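Local coordinates for phycocyanobilin lyase subunit alpha (Nostoc sp. PCC 7120, PDB 5N3U), which probably serves, together with its partner subunit CpcF, as a lyase required for attaching the phycocyanobilin chromophore to the alpha subunit of phycocyanin, at residues Leu171-Val175 / Ser176-Cys180; Lys234-Asn237 / Ser238-Leu241. All blocks are in the same frame, centred on the assembly; numbering follows the deposited sequence.

Interaction 1: Leu171-Val175 / Ser176-Cys180; sequences LEHPV and SRVQC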
loop_
_atom_site.group_PDB
_atom_site.type_symbol
_atom_site.label_atom_id
_atom_site.label_comp_id
_atom_site.label_asym_id
_atom_site.label_seq_id
_atom_site.Cartn_x
_atom_site.Cartn_y
_atom_site.Cartn_z
ATOM N N LEU A 171 -7.790 12.759 -33.175
ATOM C CA LEU A 171 -6.724 11.789 -33.335
ATOM C C LEU A 171 -5.381 12.428 -33.700
ATOM O O LEU A 171 -4.353 11.736 -33.571
ATOM C CB LEU A 171 -7.076 10.753 -34.416
ATOM C CG LEU A 171 -8.231 9.808 -34.136
ATOM C CD1 LEU A 171 -8.848 9.282 -35.444
ATOM C CD2 LEU A 171 -7.792 8.631 -33.229
ATOM N N GLU A 172 -5.396 13.660 -34.245
ATOM C CA GLU A 172 -4.158 14.445 -34.584
ATOM C C GLU A 172 -3.835 15.544 -33.598
ATOM O O GLU A 172 -2.970 16.364 -33.829
ATOM C CB GLU A 172 -4.257 15.004 -36.065
ATOM C CG GLU A 172 -4.466 13.801 -37.000
ATOM C CD GLU A 172 -4.381 14.096 -38.510
ATOM O OE1 GLU A 172 -4.650 15.269 -38.867
ATOM O OE2 GLU A 172 -4.102 13.150 -39.333
ATOM N N HIS A 173 -4.484 15.518 -32.433
ATOM C CA HIS A 173 -4.103 16.481 -31.401
ATOM C C HIS A 173 -2.627 16.275 -31.037
ATOM O O HIS A 173 -2.142 15.152 -30.992
ATOM C CB HIS A 173 -5.010 16.297 -30.154
ATOM C CG HIS A 173 -4.922 17.447 -29.206
ATOM N ND1 HIS A 173 -3.895 17.573 -28.322
ATOM C CD2 HIS A 173 -5.693 18.525 -29.041
ATOM C CE1 HIS A 173 -4.012 18.711 -27.651
ATOM N NE2 HIS A 173 -5.109 19.292 -28.074
ATOM N N PRO A 174 -1.897 17.349 -30.731
ATOM C CA PRO A 174 -0.478 17.234 -30.369
ATOM C C PRO A 174 -0.171 16.443 -29.089
ATOM O O PRO A 174 0.880 15.907 -28.960
ATOM C CB PRO A 174 -0.065 18.679 -30.081
ATOM C CG PRO A 174 -1.122 19.568 -30.610
ATOM C CD PRO A 174 -2.331 18.759 -30.913
ATOM N N VAL A 175 -1.090 16.426 -28.122
ATOM C CA VAL A 175 -0.967 15.663 -26.889
ATOM C C VAL A 175 -1.332 14.189 -26.982
ATOM O O VAL A 175 -2.432 13.832 -27.333
ATOM C CB VAL A 175 -1.753 16.353 -25.708
ATOM C CG1 VAL A 175 -1.674 15.509 -24.424
ATOM C CG2 VAL A 175 -1.220 17.788 -25.509
ATOM N N SER A 176 -0.392 13.338 -26.588
ATOM C CA SER A 176 -0.527 11.886 -26.773
ATOM C C SER A 176 -1.729 11.301 -26.048
ATOM O O SER A 176 -2.390 10.459 -26.589
ATOM C CB SER A 176 0.708 11.132 -26.218
ATOM O OG SER A 176 1.682 11.198 -27.183
ATOM N N ARG A 177 -1.999 11.793 -24.836
ATOM C CA ARG A 177 -3.152 11.346 -24.088
ATOM C C ARG A 177 -4.420 11.668 -24.720
ATOM O O ARG A 177 -5.381 10.889 -24.641
ATOM C CB ARG A 177 -3.079 11.912 -22.647
ATOM C CG ARG A 177 -1.952 11.123 -21.904
ATOM C CD ARG A 177 -1.692 11.590 -20.456
ATOM N NE ARG A 177 -2.874 11.264 -19.649
ATOM C CZ ARG A 177 -2.983 10.371 -18.669
ATOM N NH1 ARG A 177 -1.948 9.684 -18.178
ATOM N NH2 ARG A 177 -4.186 10.192 -18.148
ATOM N N VAL A 178 -4.493 12.819 -25.379
ATOM C CA VAL A 178 -5.714 13.197 -26.115
ATOM C C VAL A 178 -5.926 12.281 -27.339
ATOM O O VAL A 178 -7.058 11.884 -27.684
ATOM C CB VAL A 178 -5.659 14.674 -26.474
ATOM C CG1 VAL A 178 -6.777 15.050 -27.337
ATOM C CG2 VAL A 178 -5.615 15.517 -25.153
ATOM N N GLN A 179 -4.837 11.981 -28.027
ATOM C CA GLN A 179 -4.982 11.092 -29.193
ATOM C C GLN A 179 -5.456 9.708 -28.811
ATOM O O GLN A 179 -6.254 9.105 -29.550
ATOM C CB GLN A 179 -3.637 10.958 -29.900
ATOM C CG GLN A 179 -3.180 12.232 -30.482
ATOM C CD GLN A 179 -1.808 12.093 -31.117
ATOM O OE1 GLN A 179 -0.829 11.744 -30.471
ATOM N NE2 GLN A 179 -1.752 12.376 -32.382
ATOM N N CYS A 180 -4.966 9.206 -27.692
ATOM C CA CYS A 180 -5.369 7.906 -27.173
ATOM C C CYS A 180 -6.845 7.867 -26.832
ATOM O O CYS A 180 -7.578 6.910 -27.175
ATOM C CB CYS A 180 -4.510 7.589 -25.974
ATOM S SG CYS A 180 -4.665 5.941 -25.293
#

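Interaction 2: Lys234-Asn237 / Ser238-Leu241; sequences KAEN and SFKL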
loop_
_atom_site.group_PDB
_atom_site.type_symbol
_atom_site.label_atom_id
_atom_site.label_comp_id
_atom_site.label_asym_id
_atom_site.label_seq_id
_atom_site.Cartn_x
_atom_site.Cartn_y
_atom_site.Cartn_z
ATOM N N LYS A 234 4.461 -4.161 -21.090
ATOM C CA LYS A 234 5.298 -3.757 -19.976
ATOM C C LYS A 234 4.454 -2.910 -19.060
ATOM O O LYS A 234 4.530 -1.717 -19.085
ATOM C CB LYS A 234 6.548 -2.974 -20.415
ATOM C CG LYS A 234 7.599 -3.741 -21.248
ATOM C CD LYS A 234 7.882 -5.164 -20.752
ATOM C CE LYS A 234 6.917 -6.161 -21.435
ATOM N NZ LYS A 234 6.619 -7.497 -20.821
ATOM N N ALA A 235 3.638 -3.552 -18.244
ATOM C CA ALA A 235 2.870 -2.846 -17.202
ATOM C C ALA A 235 2.514 -3.797 -16.108
ATOM O O ALA A 235 2.690 -5.006 -16.265
ATOM C CB ALA A 235 1.589 -2.322 -17.796
ATOM N N GLU A 236 1.927 -3.287 -15.052
ATOM C CA GLU A 236 1.630 -4.140 -13.912
ATOM C C GLU A 236 0.492 -5.105 -14.264
ATOM O O GLU A 236 -0.419 -4.762 -15.002
ATOM C CB GLU A 236 1.172 -3.297 -12.721
ATOM C CG GLU A 236 2.165 -2.266 -12.221
ATOM C CD GLU A 236 2.416 -1.034 -13.166
ATOM O OE1 GLU A 236 1.644 -0.710 -14.102
ATOM O OE2 GLU A 236 3.443 -0.375 -12.966
ATOM N N ASN A 237 0.482 -6.293 -13.664
ATOM C CA ASN A 237 -0.581 -7.269 -13.911
ATOM C C ASN A 237 -1.929 -6.816 -13.634
ATOM O O ASN A 237 -2.860 -7.195 -14.311
ATOM C CB ASN A 237 -0.283 -8.540 -13.109
ATOM C CG ASN A 237 0.924 -9.260 -13.638
ATOM O OD1 ASN A 237 1.339 -9.044 -14.756
ATOM N ND2 ASN A 237 1.472 -10.128 -12.840
ATOM N N SER A 238 -2.097 -6.001 -12.586
ATOM C CA SER A 238 -3.370 -5.449 -12.336
ATOM C C SER A 238 -4.039 -4.794 -13.513
ATOM O O SER A 238 -5.236 -4.935 -13.709
ATOM C CB SER A 238 -3.292 -4.443 -11.178
ATOM O OG SER A 238 -3.244 -5.180 -9.980
ATOM N N PHE A 239 -3.308 -3.978 -14.232
ATOM C CA PHE A 239 -3.882 -3.343 -15.431
ATOM C C PHE A 239 -4.105 -4.386 -16.548
ATOM O O PHE A 239 -5.083 -4.318 -17.282
ATOM C CB PHE A 239 -2.938 -2.305 -15.951
ATOM C CG PHE A 239 -2.854 -1.130 -15.066
ATOM C CD1 PHE A 239 -3.886 -0.188 -15.078
ATOM C CD2 PHE A 239 -1.772 -0.987 -14.180
ATOM C CE1 PHE A 239 -3.824 0.948 -14.190
ATOM C CE2 PHE A 239 -1.698 0.119 -13.304
ATOM C CZ PHE A 239 -2.741 1.059 -13.295
ATOM N N LYS A 240 -3.177 -5.309 -16.683
ATOM C CA LYS A 240 -3.392 -6.386 -17.664
ATOM C C LYS A 240 -4.649 -7.152 -17.409
ATOM O O LYS A 240 -5.427 -7.440 -18.335
ATOM C CB LYS A 240 -2.208 -7.312 -17.735
ATOM C CG LYS A 240 -0.947 -6.624 -18.174
ATOM C CD LYS A 240 0.104 -7.686 -18.338
ATOM C CE LYS A 240 1.439 -7.128 -18.455
ATOM N NZ LYS A 240 2.380 -8.112 -19.063
ATOM N N LEU A 241 -4.918 -7.479 -16.141
ATOM C CA LEU A 241 -6.095 -8.247 -15.833
ATOM C C LEU A 241 -7.348 -7.506 -16.052
ATOM O O LEU A 241 -8.403 -8.111 -16.446
ATOM C CB LEU A 241 -6.029 -8.753 -14.348
ATOM C CG LEU A 241 -4.993 -9.829 -14.084
ATOM C CD1 LEU A 241 -4.769 -9.898 -12.580
ATOM C CD2 LEU A 241 -5.592 -11.147 -14.628
#

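Interaction 1: Leu171-Val175 / Ser176-Cys180
Gln-179, in the first turn of helix 176-190, reaches back to the loop Leu-171 to Val-175 that leads into this helix, within the HEAT-repeat region of the chain. Val-175 holds the N-cap position.

Two groups of hydrogen bonds join loop and helix. At the cap, the carbonyl O of Val-175 accepts the N-H of Gln-179 at 3.1 Å, a fairly straight bond, and a weak, bent one from Val-178 N. Further back, the amide nitrogen NE2 of Gln-179 donates to Leu-171 O at 2.9 Å. The donor is tilted out of the carbonyl plane and Leu-171 O in turn lies off the plane of the glutamine amide, so the bond is short but bent (137°). Beyond CG the glutamine chain is extended (chi2 177°), which carries the amide across the loop backbone; its CG and CD run close past His-173 O, without a hydrogen bond there.

The apolar part centres on Val-178. Its CG1 presses on CB and CG of His-173 at 3.6 Å, and its CG2 lies over one face of the imidazole, near the rim. Pro-174 CD lies over the opposite face, also near the rim. CG2 of Val-178 further meets CB of Val-175 at 4.0 Å.

The end of Arg-177 leads away from the loop, to a salt bridge between its NH2 and Glu-149 OE2. Hydrogen bonds at both ring nitrogens fix the rotation of the imidazole: NE2 is bonded to the carbonyl of Ala-135, tying this loop to an earlier part of the chain, and His-173 ND1 accepts the backbone N-H of Val-175 at 3.0 Å, with that nitrogen 15° out of the ring plane.

Interaction 2: Lys234-Asn237 / Ser238-Leu241
The carbonyl O of Glu-236, the N-cap residue of helix 237-250, takes two backbone N-H groups: Lys-240 N at 3.3 Å, long but nearly straight (168°) and in the carbonyl plane, and Phe-239 N in a weak, bent bond. One residue on, Asn-237 O receives Leu-241 N at 2.8 Å, continuing the helical pattern.

The side chains fold round this first turn. Glu-236 bends at chi2 (70°) and runs alongside Phe-239, pointing the same way, with its carboxylate plane 68° from the ring plane. OE1 comes within 3.4 Å of Phe-239 CD2, while OE2 forms a salt bridge with Arg-212, whose side chain also touches that of Phe-239. Lys-240 instead runs back past the start of the helix, its chain extended beyond CG. On the way CD passes Asn-237 OD1 at 4.0 Å, and CE lies 3.3 Å from Ala-235 O. The buried lysine's ammonium group NZ ends in hydrogen bonds to the carbonyls of Ala-231, near the end of helix 227-232, and Ala-233, just after it.

The turn also faces other subunits: Ser-238 OG is hydrogen-bonded to Arg-112 of one phycocyanobilin lyase beta subunit, and Phe-239 meets Tyr-74 of the other edge-to-face. Within its own chain, the loop and first turn, coming after helix 227-232, rest Ala-235, Glu-236 and Phe-239 against helix 208-221.

Interactions 1 and 2 are both helix starts, one at helix 176-190 and the other at helix 237-250, following one another along the chain. Their centres are 23 Å apart and their nearest atoms about 10 Å, without touching. Helix 208-221 relates them: Ser-176 and Arg-177 of interaction 1 pack on its Leu-210 and Val-213, and interaction 2 uses the same helix at Leu-208, Arg-212 and Leu-215. Their surroundings differ. No other protein chain of the assembly touches 171-180, but 234-241 also reaches Val-6 of the second copy of this protein, so interaction 2 belongs to the assembly's interfaces.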